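Local atomic coordinates of alpha-glucosidase ([Eubacterium] rectale, PDB entry 6PNR), a protein that probably hydrolyses the alpha-glycosidic bond of sulfoquinovosides, glycosides of the sulfonated sugar of sulfolipids, as a family 31 glycoside hydrolase. Residues Lys278-Ser282 / Phe283-Leu287; Leu12-Glu16 / Lys17-Glu21; Val548-Tyr551 / Thr552-Pro556; Ala426-Ser430 / Gly431-Asp435; Tyr394-Thr397 / Asp398-Leu402. One frame throughout, in Å; residues are numbered along the deposited sequence.

Four of the five contacts belong to the family 31 TIM-barrel region; contact 2, a hairpin near the N-terminus, has its centre about 54 Å from that of contact 1. Contact 3, inside helix 538-568, is the buried one, whereas contacts 1 and 4 lie at the surface and contacts 2 and 5 are partly buried. Contacts 1 and 2 are both beta hairpins, but the first turns Arg286 and a backbone N-H to a bound sulfonate and the second packs leucine, isoleucine and valine. Contacts 5 and 4 belong to the two ends of helix 408-429, one in the loop leading to it, the other in its last turn and the loop beyond. Contact 5 comes within about 6 Å (nearest atoms) of contact 1.

Contact 1 of 5, residues Lys278-Ser282 / Phe283-Leu287; sequences KRVTS and FGKRL. With 9VH ([(3~{S},4~{R},5~{R})-4,5-bis(oxidanyl)piperidin-3-yl]methanesulfonic acid), chain C.
The guanidinium of Arg286 meets its neighbours at the edge: S1 of the sulfonate of the inhibitor 9VH lies in its plane, and O2 close to it, off the NE and NH2 corner, while water 2 lies in plane at NH1. That water also hydrogen-bonds Thr281 OG1, tying the arginine back to the opposite limb of the beta hairpin formed by strands 278-280 and 285-287. Arg286 NH2 reaches 9VH O2 at 2.9 Å with a nearly straight bond (167°), and NE holds O1 at 3.2 Å. The backbone N of Leu287 adds a weak bond to O3. This forked grip is consistent with recognition of the sulfonate that distinguishes sulfoquinovose from glucose, and Phe352 O, accepting from NH1, helps fix the arginine's rotation.

The edge of the Arg279 guanidinium faces Leu287 O, and water 1 bridges that oxygen to NE, while NH2 turns to Asp326 and Gln288. Between the strands, Arg279 and Arg286 form an antiparallel hydrogen-bonded pair, both side chains on the same sheet face. Near the turn, Thr281 N donates to Gly284 O. The Thr281 hydroxyl, held between its own backbone N and carbonyl carbon (chi1 75°), accepts from Phe283 N at 3.0 Å from OG1.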
# COMPACT_ATOMS: atom_id res chain seq x y z
N LYS A 278 -17.83 -31.26 -10.57
CA LYS A 278 -16.60 -30.49 -10.66
C LYS A 278 -16.74 -29.36 -11.67
O LYS A 278 -17.62 -29.38 -12.53
CB LYS A 278 -15.42 -31.38 -11.08
CG LYS A 278 -15.53 -31.93 -12.50
CD LYS A 278 -14.27 -32.68 -12.88
CE LYS A 278 -14.34 -33.19 -14.31
NZ LYS A 278 -15.39 -34.23 -14.46
N ARG A 279 -15.85 -28.38 -11.56
CA ARG A 279 -15.72 -27.32 -12.55
C ARG A 279 -14.25 -26.93 -12.59
O ARG A 279 -13.70 -26.54 -11.56
CB ARG A 279 -16.60 -26.11 -12.20
CG ARG A 279 -16.36 -24.87 -13.08
CD ARG A 279 -17.23 -23.67 -12.68
NE ARG A 279 -18.66 -23.97 -12.84
CZ ARG A 279 -19.34 -23.79 -13.97
NH1 ARG A 279 -18.73 -23.28 -15.04
NH2 ARG A 279 -20.63 -24.10 -14.03
N VAL A 280 -13.61 -27.05 -13.75
CA VAL A 280 -12.19 -26.76 -13.91
C VAL A 280 -12.04 -25.34 -14.44
O VAL A 280 -12.67 -24.97 -15.44
CB VAL A 280 -11.50 -27.78 -14.84
CG1 VAL A 280 -10.05 -27.36 -15.11
CG2 VAL A 280 -11.54 -29.16 -14.23
N THR A 281 -11.22 -24.53 -13.76
CA THR A 281 -10.93 -23.16 -14.19
C THR A 281 -9.42 -22.97 -14.21
O THR A 281 -8.66 -23.88 -13.87
CB THR A 281 -11.57 -22.11 -13.28
OG1 THR A 281 -10.83 -22.03 -12.05
CG2 THR A 281 -13.05 -22.42 -12.99
N SER A 282 -8.99 -21.76 -14.58
CA SER A 282 -7.55 -21.48 -14.52
C SER A 282 -7.01 -21.53 -13.09
O SER A 282 -5.81 -21.73 -12.91
CB SER A 282 -7.25 -20.13 -15.16
OG SER A 282 -7.78 -19.07 -14.37
N PHE A 283 -7.87 -21.37 -12.07
CA PHE A 283 -7.42 -21.51 -10.68
C PHE A 283 -7.07 -22.96 -10.35
O PHE A 283 -6.09 -23.22 -9.65
CB PHE A 283 -8.50 -20.96 -9.73
CG PHE A 283 -8.15 -21.04 -8.25
CD1 PHE A 283 -7.15 -20.25 -7.71
CD2 PHE A 283 -8.88 -21.86 -7.38
CE1 PHE A 283 -6.86 -20.30 -6.35
CE2 PHE A 283 -8.60 -21.92 -6.02
CZ PHE A 283 -7.58 -21.14 -5.51
N GLY A 284 -7.85 -23.90 -10.86
CA GLY A 284 -7.59 -25.33 -10.69
C GLY A 284 -8.89 -26.11 -10.76
O GLY A 284 -9.84 -25.70 -11.42
N LYS A 285 -8.92 -27.24 -10.04
CA LYS A 285 -10.09 -28.12 -10.04
C LYS A 285 -11.05 -27.63 -8.96
O LYS A 285 -10.80 -27.82 -7.76
CB LYS A 285 -9.67 -29.57 -9.84
CG LYS A 285 -10.79 -30.59 -10.10
CD LYS A 285 -10.29 -32.02 -9.95
CE LYS A 285 -9.37 -32.44 -11.11
NZ LYS A 285 -8.31 -33.42 -10.65
N ARG A 286 -12.12 -26.96 -9.37
CA ARG A 286 -13.12 -26.48 -8.42
C ARG A 286 -14.37 -27.35 -8.53
O ARG A 286 -14.32 -28.49 -9.02
CB ARG A 286 -13.38 -24.99 -8.69
CG ARG A 286 -12.08 -24.17 -8.82
CD ARG A 286 -12.34 -22.66 -8.84
NE ARG A 286 -12.98 -22.21 -7.61
CZ ARG A 286 -13.25 -20.95 -7.31
NH1 ARG A 286 -12.91 -19.98 -8.15
NH2 ARG A 286 -13.85 -20.65 -6.16
N LEU A 287 -15.49 -26.83 -8.04
CA LEU A 287 -16.71 -27.58 -7.83
C LEU A 287 -17.86 -26.97 -8.61
O LEU A 287 -17.87 -25.76 -8.89
CB LEU A 287 -17.10 -27.60 -6.35
CG LEU A 287 -16.04 -28.12 -5.38
CD1 LEU A 287 -16.53 -28.04 -3.93
CD2 LEU A 287 -15.71 -29.54 -5.80
O1 9VH C . -12.98 -24.66 -5.58
S1 9VH C . -14.24 -24.43 -4.89
O2 9VH C . -14.42 -23.02 -4.63
O3 9VH C . -15.34 -25.06 -5.58
C1 9VH C . -14.06 -25.25 -3.33
C2 9VH C . -12.98 -24.65 -2.42
C3 9VH C . -13.52 -23.35 -1.84
N1 9VH C . -12.79 -22.75 -0.72
C4 9VH C . -12.53 -23.72 0.35
C5 9VH C . -11.79 -24.93 -0.21
O4 9VH C . -11.55 -25.83 0.86
C6 9VH C . -12.63 -25.61 -1.28
O5 9VH C . -11.95 -26.75 -1.80
O HOH W 1 -19.54 -23.97 -9.81
O HOH W 2 -11.81 -19.80 -10.75

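Contact 2 of 5, residues Leu12-Glu16 / Lys17-Glu21; sequences LFVGE and KRILE
Leu12 packs against both Ile19 and Leu20 at a classic beta bulge in the hairpin of strands 10-14 and 17-22, which a type II' turn from Val14 to Lys17 closes. Tight packing lies on the face carrying Leu12 and Val14. Leu12 and Leu20 run side by side in the same direction, with their CB atoms 3.7 Å apart. Ile19 also lies alongside Leu12 but slants across Val14. With CG1 held between backbone N and carbonyl carbon (chi1 66°), it brings CD1 within 3.5 Å of Val14 CG2 and against Leu12 CD2. Ile211 of strand 208-213 lies against Leu12, Ile19 and Leu20, joining this small sheet to the neighbouring one.

The loose side is the turn, where Gly15, Glu16 and Lys17 are exposed and the end of the lysine leads away. On the other sheet face Phe13 is buried beside Gln2 and Lys4 of strand 2-5, its ring under the exposed Arg18. Arg18 CG sits over one ring face, 4.2 Å from the centroid in a CH-pi contact, and Arg18 NE makes a salt bridge to Glu21 OE1. An alanine at Phe13 is likely to leave the Arg18 methylenes without the ring they rest on and the arginine held mainly by its salt bridge to Glu21.

At the bulge, Leu12 O takes two backbone donors: Ile19 N at 2.8 Å, and Leu20 N, which lies in the carbonyl plane on a lone pair.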
# COMPACT_ATOMS: atom_id res chain seq x y z
N LEU A 12 -14.44 4.51 34.37
CA LEU A 12 -14.80 3.13 34.66
C LEU A 12 -13.54 2.36 34.99
O LEU A 12 -12.56 2.41 34.23
CB LEU A 12 -15.53 2.48 33.47
CG LEU A 12 -15.84 0.99 33.64
CD1 LEU A 12 -16.77 0.77 34.82
CD2 LEU A 12 -16.44 0.39 32.36
N PHE A 13 -13.57 1.62 36.10
CA PHE A 13 -12.43 0.85 36.57
C PHE A 13 -12.72 -0.64 36.54
O PHE A 13 -13.86 -1.08 36.71
CB PHE A 13 -12.05 1.26 38.01
CG PHE A 13 -11.58 2.68 38.12
CD1 PHE A 13 -12.49 3.73 38.10
CD2 PHE A 13 -10.22 2.97 38.23
CE1 PHE A 13 -12.06 5.05 38.18
CE2 PHE A 13 -9.78 4.29 38.32
CZ PHE A 13 -10.71 5.33 38.29
N VAL A 14 -11.67 -1.42 36.29
CA VAL A 14 -11.67 -2.86 36.49
C VAL A 14 -10.65 -3.10 37.60
O VAL A 14 -9.44 -3.00 37.39
CB VAL A 14 -11.32 -3.64 35.21
CG1 VAL A 14 -11.00 -5.09 35.53
CG2 VAL A 14 -12.47 -3.57 34.24
N GLY A 15 -11.15 -3.40 38.80
CA GLY A 15 -10.31 -3.40 39.97
C GLY A 15 -9.83 -1.99 40.27
O GLY A 15 -10.63 -1.08 40.46
N GLU A 16 -8.51 -1.81 40.29
CA GLU A 16 -7.91 -0.49 40.46
C GLU A 16 -7.29 0.02 39.16
O GLU A 16 -6.47 0.95 39.19
CB GLU A 16 -6.88 -0.52 41.59
CG GLU A 16 -7.48 -0.89 42.94
CD GLU A 16 -6.43 -1.43 43.90
OE1 GLU A 16 -5.33 -0.84 43.96
OE2 GLU A 16 -6.72 -2.44 44.58
N LYS A 17 -7.66 -0.56 38.02
CA LYS A 17 -7.16 -0.13 36.72
C LYS A 17 -8.28 0.59 35.98
O LYS A 17 -9.37 0.04 35.79
CB LYS A 17 -6.66 -1.33 35.91
CG LYS A 17 -5.42 -1.06 35.07
CD LYS A 17 -4.44 -2.21 35.21
CE LYS A 17 -3.17 -1.97 34.40
NZ LYS A 17 -2.14 -3.02 34.68
N ARG A 18 -8.02 1.83 35.58
CA ARG A 18 -8.99 2.62 34.84
C ARG A 18 -9.02 2.14 33.39
O ARG A 18 -7.99 2.14 32.71
CB ARG A 18 -8.62 4.10 34.91
CG ARG A 18 -9.70 5.05 34.41
CD ARG A 18 -9.27 6.51 34.50
NE ARG A 18 -8.01 6.77 33.81
CZ ARG A 18 -6.85 6.96 34.43
NH1 ARG A 18 -6.79 6.94 35.76
NH2 ARG A 18 -5.74 7.19 33.73
N ILE A 19 -10.19 1.71 32.91
CA ILE A 19 -10.31 1.27 31.52
C ILE A 19 -11.09 2.24 30.65
O ILE A 19 -10.93 2.20 29.41
CB ILE A 19 -10.92 -0.14 31.42
CG1 ILE A 19 -12.36 -0.15 31.91
CG2 ILE A 19 -10.09 -1.16 32.18
CD1 ILE A 19 -13.10 -1.42 31.52
N LEU A 20 -11.92 3.11 31.21
CA LEU A 20 -12.64 4.12 30.44
C LEU A 20 -12.47 5.48 31.09
O LEU A 20 -12.46 5.59 32.32
CB LEU A 20 -14.14 3.81 30.32
CG LEU A 20 -14.59 2.62 29.47
CD1 LEU A 20 -16.10 2.61 29.33
CD2 LEU A 20 -13.92 2.64 28.09
N GLU A 21 -12.35 6.51 30.26
CA GLU A 21 -12.30 7.87 30.76
C GLU A 21 -12.86 8.81 29.71
O GLU A 21 -12.59 8.66 28.52
CB GLU A 21 -10.88 8.29 31.13
CG GLU A 21 -10.79 9.73 31.65
CD GLU A 21 -9.37 10.16 31.94
OE1 GLU A 21 -8.46 9.30 31.91
OE2 GLU A 21 -9.16 11.37 32.19

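Contact 3 of 5, residues Val548-Tyr551 / Thr552-Pro556; sequences VDVY and TMLAP
Asp549 and Thr552 cross at about a right angle, yet the threonine hydroxyl bonds to the aspartate's main chain. Thr552 OG1 donates to Asp549 O at 2.6 Å, approaching only 15° from the carbonyl plane, because chi1 of 64° tucks the hydroxyl back against the preceding turn. The same carbonyl receives Met553 N at 2.9 Å, so two donors grip one oxygen. Asp549 OD1, 3.2 Å from Thr552 OG1, is badly angled for a bond with it. The carboxylate instead serves Lys266 through OD1 and Lys664 and Tyr665 through OD2, which probably stabilises its negative charge in this buried setting.

Both segments lie on helix 538-568, within the family 31 TIM-barrel region, and the Asp549 bonds to Lys664 and Tyr665 tie that helix to helix 655-665. The helix is kinked at Pro556, whose N has no bond to the turn before. Met553 crosses Asp549 obliquely: its CG rests 3.3 Å from Asp549 O, and its side chain goes on to touch Ile661.

Val550 and Leu554, one turn apart, lie side by side and point the same way, with CG1 of the valine 4.0 Å from CD1 of the leucine. Phe658 and Ile661 pack against Leu554, and Tyr665 against Val550. Tyr551 leaves the helix on another side, where its OH donates to Pro518 O. Leu554 N bonds to Val550 O at 2.9 Å.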
# COMPACT_ATOMS: atom_id res chain seq x y z
N VAL A 548 -2.34 -41.14 12.63
CA VAL A 548 -3.78 -41.26 12.85
C VAL A 548 -4.05 -42.19 14.03
O VAL A 548 -4.96 -41.94 14.83
CB VAL A 548 -4.46 -41.72 11.56
CG1 VAL A 548 -5.89 -42.14 11.82
CG2 VAL A 548 -4.39 -40.60 10.49
N ASP A 549 -3.27 -43.26 14.16
CA ASP A 549 -3.42 -44.13 15.33
C ASP A 549 -3.18 -43.36 16.62
O ASP A 549 -3.96 -43.48 17.56
CB ASP A 549 -2.47 -45.33 15.22
CG ASP A 549 -2.77 -46.42 16.25
OD1 ASP A 549 -3.90 -46.47 16.78
OD2 ASP A 549 -1.86 -47.23 16.54
N VAL A 550 -2.14 -42.51 16.65
CA VAL A 550 -1.92 -41.66 17.82
C VAL A 550 -3.16 -40.82 18.11
O VAL A 550 -3.59 -40.69 19.27
CB VAL A 550 -0.67 -40.78 17.62
CG1 VAL A 550 -0.60 -39.72 18.70
CG2 VAL A 550 0.58 -41.64 17.64
N TYR A 551 -3.76 -40.23 17.07
CA TYR A 551 -4.98 -39.45 17.26
C TYR A 551 -6.07 -40.29 17.92
O TYR A 551 -6.71 -39.83 18.87
CB TYR A 551 -5.45 -38.89 15.91
CG TYR A 551 -6.85 -38.29 15.91
CD1 TYR A 551 -7.09 -37.01 16.38
CD2 TYR A 551 -7.91 -39.01 15.39
CE1 TYR A 551 -8.36 -36.46 16.35
CE2 TYR A 551 -9.18 -38.48 15.35
CZ TYR A 551 -9.41 -37.21 15.83
OH TYR A 551 -10.68 -36.70 15.78
N THR A 552 -6.27 -41.52 17.46
CA THR A 552 -7.29 -42.35 18.11
C THR A 552 -6.91 -42.71 19.54
O THR A 552 -7.78 -42.79 20.41
CB THR A 552 -7.57 -43.62 17.30
OG1 THR A 552 -6.39 -44.45 17.26
CG2 THR A 552 -8.00 -43.26 15.88
N MET A 553 -5.62 -42.93 19.82
CA MET A 553 -5.21 -43.23 21.18
C MET A 553 -5.43 -42.04 22.11
O MET A 553 -5.75 -42.23 23.30
CB MET A 553 -3.74 -43.67 21.19
CG MET A 553 -3.50 -44.97 20.46
SD MET A 553 -1.75 -45.36 20.29
CE MET A 553 -1.34 -45.75 22.00
N LEU A 554 -5.30 -40.82 21.59
CA LEU A 554 -5.54 -39.62 22.39
C LEU A 554 -7.02 -39.38 22.65
O LEU A 554 -7.36 -38.63 23.57
CB LEU A 554 -4.95 -38.38 21.69
CG LEU A 554 -3.43 -38.22 21.62
CD1 LEU A 554 -3.03 -37.19 20.57
CD2 LEU A 554 -2.87 -37.80 22.98
N ALA A 555 -7.90 -39.97 21.85
CA ALA A 555 -9.33 -39.64 21.88
C ALA A 555 -9.97 -39.61 23.26
O ALA A 555 -10.80 -38.72 23.50
CB ALA A 555 -10.10 -40.63 20.99
N PRO A 556 -9.69 -40.54 24.18
CA PRO A 556 -10.31 -40.43 25.51
C PRO A 556 -9.98 -39.11 26.18
O PRO A 556 -10.84 -38.56 26.88
CB PRO A 556 -9.73 -41.63 26.27
CG PRO A 556 -9.38 -42.62 25.23
CD PRO A 556 -8.94 -41.81 24.03

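Contact 4 of 5, residues Ala426-Ser430 / Gly431-Asp435; sequences AVKES and GKLGD
Lys428 O takes Gly431 N at 2.8 Å, the donor standing well above the carbonyl plane (60° out of it), and water 3 adds a weak bond to the same oxygen. That water also accepts from Leu433 N, so it bridges the last helical turn to the chain that leaves it. One residue earlier, Val427 O receives Lys432 N at 3.1 Å in a straighter approach.

Apolar groups meet beside these bonds. Val427 CG1, turned anti to the backbone N (chi1 170°), comes 3.6 Å from Leu433 N and 3.9 Å from Leu433 CD2. The CB of Lys432 sits beside the same methyl, while its charged end leads off. Val436 touches Val427, and Pro232 touches Leu433.

Ser430 belongs to the helix end as well. Its OG donates to Ala426 O at 2.7 Å, and its backbone N bonds to that oxygen too, so the serine hydroxyl is spent on the main chain. Its side chain rests on Lys376 and Leu380 of helix 365-380. The exposed Glu429 makes salt bridges to Lys372 and Lys376 of that helix, clamping the two together.

Gly431 takes a positive phi of 67°, where a CB would clash with Ser430 O. With the two bonds back into the final turn, this is the Schellman motif that ends helix 408-429 before strand 437-439.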
# COMPACT_ATOMS: atom_id res chain seq x y z
N ALA A 426 -30.93 -26.32 10.05
CA ALA A 426 -31.10 -27.57 9.30
C ALA A 426 -30.74 -28.78 10.16
O ALA A 426 -31.50 -29.76 10.22
CB ALA A 426 -30.26 -27.56 8.02
N VAL A 427 -29.60 -28.71 10.85
CA VAL A 427 -29.16 -29.83 11.66
C VAL A 427 -30.04 -29.99 12.90
O VAL A 427 -30.47 -31.10 13.23
CB VAL A 427 -27.68 -29.67 12.05
CG1 VAL A 427 -27.27 -30.70 13.07
CG2 VAL A 427 -26.81 -29.79 10.79
N LYS A 428 -30.34 -28.88 13.57
CA LYS A 428 -31.12 -28.95 14.80
C LYS A 428 -32.54 -29.46 14.52
O LYS A 428 -33.03 -30.36 15.22
CB LYS A 428 -31.17 -27.58 15.47
CG LYS A 428 -31.84 -27.56 16.85
CD LYS A 428 -32.00 -26.12 17.34
CE LYS A 428 -32.33 -26.05 18.84
NZ LYS A 428 -31.10 -25.89 19.70
N GLU A 429 -33.21 -28.88 13.53
CA GLU A 429 -34.58 -29.30 13.21
C GLU A 429 -34.62 -30.76 12.78
O GLU A 429 -35.64 -31.43 12.95
CB GLU A 429 -35.17 -28.39 12.13
CG GLU A 429 -35.35 -26.94 12.60
CD GLU A 429 -35.77 -26.00 11.48
OE1 GLU A 429 -35.99 -26.48 10.34
OE2 GLU A 429 -35.87 -24.78 11.73
N SER A 430 -33.51 -31.26 12.23
CA SER A 430 -33.39 -32.67 11.88
C SER A 430 -33.10 -33.55 13.09
O SER A 430 -32.99 -34.77 12.93
CB SER A 430 -32.29 -32.86 10.83
OG SER A 430 -32.59 -32.17 9.63
N GLY A 431 -32.97 -32.97 14.28
CA GLY A 431 -32.64 -33.74 15.46
C GLY A 431 -31.26 -34.34 15.47
O GLY A 431 -31.05 -35.38 16.10
N LYS A 432 -30.29 -33.71 14.81
CA LYS A 432 -28.97 -34.31 14.61
C LYS A 432 -27.82 -33.51 15.24
O LYS A 432 -26.66 -33.86 15.02
CB LYS A 432 -28.70 -34.51 13.11
CG LYS A 432 -29.44 -35.68 12.49
CD LYS A 432 -29.13 -36.96 13.26
CE LYS A 432 -30.01 -38.12 12.83
NZ LYS A 432 -29.61 -38.66 11.50
N LEU A 433 -28.11 -32.48 16.04
CA LEU A 433 -27.04 -31.80 16.78
C LEU A 433 -26.28 -32.80 17.63
O LEU A 433 -26.88 -33.64 18.32
CB LEU A 433 -27.60 -30.70 17.67
CG LEU A 433 -27.67 -29.24 17.22
CD1 LEU A 433 -27.82 -28.36 18.47
CD2 LEU A 433 -26.45 -28.80 16.41
N GLY A 434 -24.95 -32.73 17.58
CA GLY A 434 -24.12 -33.75 18.19
C GLY A 434 -23.94 -35.02 17.38
O GLY A 434 -23.14 -35.88 17.77
N ASP A 435 -24.66 -35.19 16.26
CA ASP A 435 -24.50 -36.40 15.46
C ASP A 435 -23.93 -36.15 14.08
O ASP A 435 -23.32 -37.05 13.51
CB ASP A 435 -25.84 -37.12 15.30
CG ASP A 435 -26.47 -37.50 16.62
OD1 ASP A 435 -25.73 -37.82 17.57
OD2 ASP A 435 -27.72 -37.47 16.70
O HOH W 3 -30.81 -31.80 17.31

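Contact 5 of 5, residues Tyr394-Thr397 / Asp398-Leu402; sequences YLPT and DDICL
Apolar contacts carry the meeting of Pro396 and Leu395 with Ile400 and Leu402, in a loop that runs from strand 386-389 to helix 408-429 of the TIM barrel and doubles back on itself. The side chains of Ile400 and Pro396 cross at about a right angle, Ile400 CD1 lying 3.7 Å from Pro396 CG. Because its CG1 lies anti to the backbone N (chi1 -167°), that methyl can also touch Leu395 CD1 at 3.9 Å. Leu395 and Leu402 meet tip to tip, CD2 to CD1 at 4.1 Å. Pro408 flanks Ile400, and Trp415 of helix 408-429 flanks Leu402. An alanine in place of Ile400 would probably open a gap beside Pro396 CG and leave the end of Leu395 less firmly held.

No hydrogen bond joins the two segments, so polar groups act within each or reach outside. Asp398 OD1 takes a weak bond from Asp399 N and a bond from Tyr348 OH; Asp399 OD1 accepts from Ala343 N, pinning the bend to the adjoining loop. Leu395 O accepts from His412 of the following helix. Two polar atoms are buried without any partner, Asp398 N and Pro396 O, and the latter faces the methyl Ile400 CG2 at 3.4 Å.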
# COMPACT_ATOMS: atom_id res chain seq x y z
N TYR A 394 -18.41 -13.00 0.46
CA TYR A 394 -18.38 -12.37 -0.86
C TYR A 394 -19.55 -11.43 -1.10
O TYR A 394 -19.87 -11.17 -2.27
CB TYR A 394 -18.40 -13.43 -1.96
CG TYR A 394 -17.07 -14.04 -2.36
CD1 TYR A 394 -16.31 -14.75 -1.45
CD2 TYR A 394 -16.61 -13.96 -3.67
CE1 TYR A 394 -15.12 -15.33 -1.81
CE2 TYR A 394 -15.42 -14.56 -4.05
CZ TYR A 394 -14.68 -15.24 -3.11
OH TYR A 394 -13.49 -15.83 -3.45
N LEU A 395 -20.22 -10.94 -0.07
CA LEU A 395 -21.36 -10.07 -0.36
C LEU A 395 -20.86 -8.72 -0.86
O LEU A 395 -20.11 -8.04 -0.14
CB LEU A 395 -22.27 -9.87 0.85
CG LEU A 395 -23.57 -9.09 0.56
CD1 LEU A 395 -24.61 -9.99 -0.09
CD2 LEU A 395 -24.13 -8.46 1.82
N PRO A 396 -21.23 -8.29 -2.06
CA PRO A 396 -20.77 -7.00 -2.57
C PRO A 396 -21.49 -5.86 -1.87
O PRO A 396 -22.47 -6.05 -1.14
CB PRO A 396 -21.10 -7.05 -4.06
CG PRO A 396 -22.21 -8.03 -4.17
CD PRO A 396 -22.08 -9.01 -3.03
N THR A 397 -20.98 -4.65 -2.09
CA THR A 397 -21.56 -3.46 -1.49
C THR A 397 -22.00 -2.43 -2.51
O THR A 397 -22.55 -1.39 -2.13
CB THR A 397 -20.55 -2.79 -0.54
OG1 THR A 397 -19.43 -2.32 -1.31
CG2 THR A 397 -20.08 -3.76 0.53
N ASP A 398 -21.77 -2.67 -3.80
CA ASP A 398 -21.86 -1.58 -4.76
C ASP A 398 -23.29 -1.33 -5.20
O ASP A 398 -23.75 -0.18 -5.22
CB ASP A 398 -20.95 -1.86 -5.97
CG ASP A 398 -21.20 -3.23 -6.62
OD1 ASP A 398 -22.11 -3.96 -6.17
OD2 ASP A 398 -20.49 -3.57 -7.59
N ASP A 399 -24.02 -2.39 -5.54
CA ASP A 399 -25.29 -2.23 -6.24
C ASP A 399 -26.15 -3.46 -5.94
O ASP A 399 -26.50 -4.25 -6.82
CB ASP A 399 -25.05 -2.04 -7.74
CG ASP A 399 -26.33 -1.78 -8.50
OD1 ASP A 399 -27.40 -1.68 -7.87
OD2 ASP A 399 -26.25 -1.67 -9.75
N ILE A 400 -26.53 -3.62 -4.68
CA ILE A 400 -27.22 -4.82 -4.25
C ILE A 400 -28.28 -4.45 -3.22
O ILE A 400 -28.12 -3.50 -2.45
CB ILE A 400 -26.22 -5.86 -3.71
CG1 ILE A 400 -26.88 -7.24 -3.57
CG2 ILE A 400 -25.59 -5.39 -2.42
CD1 ILE A 400 -25.87 -8.38 -3.46
N CYS A 401 -29.38 -5.21 -3.24
CA CYS A 401 -30.54 -4.97 -2.39
C CYS A 401 -30.88 -6.26 -1.65
O CYS A 401 -30.96 -7.33 -2.27
CB CYS A 401 -31.75 -4.49 -3.21
SG CYS A 401 -31.50 -2.93 -4.13
N LEU A 402 -31.07 -6.15 -0.35
CA LEU A 402 -31.42 -7.27 0.51
C LEU A 402 -32.84 -7.10 1.05
O LEU A 402 -33.28 -5.99 1.33
CB LEU A 402 -30.43 -7.39 1.66
CG LEU A 402 -29.04 -7.45 1.04
CD1 LEU A 402 -27.99 -7.15 2.04
CD2 LEU A 402 -28.82 -8.83 0.40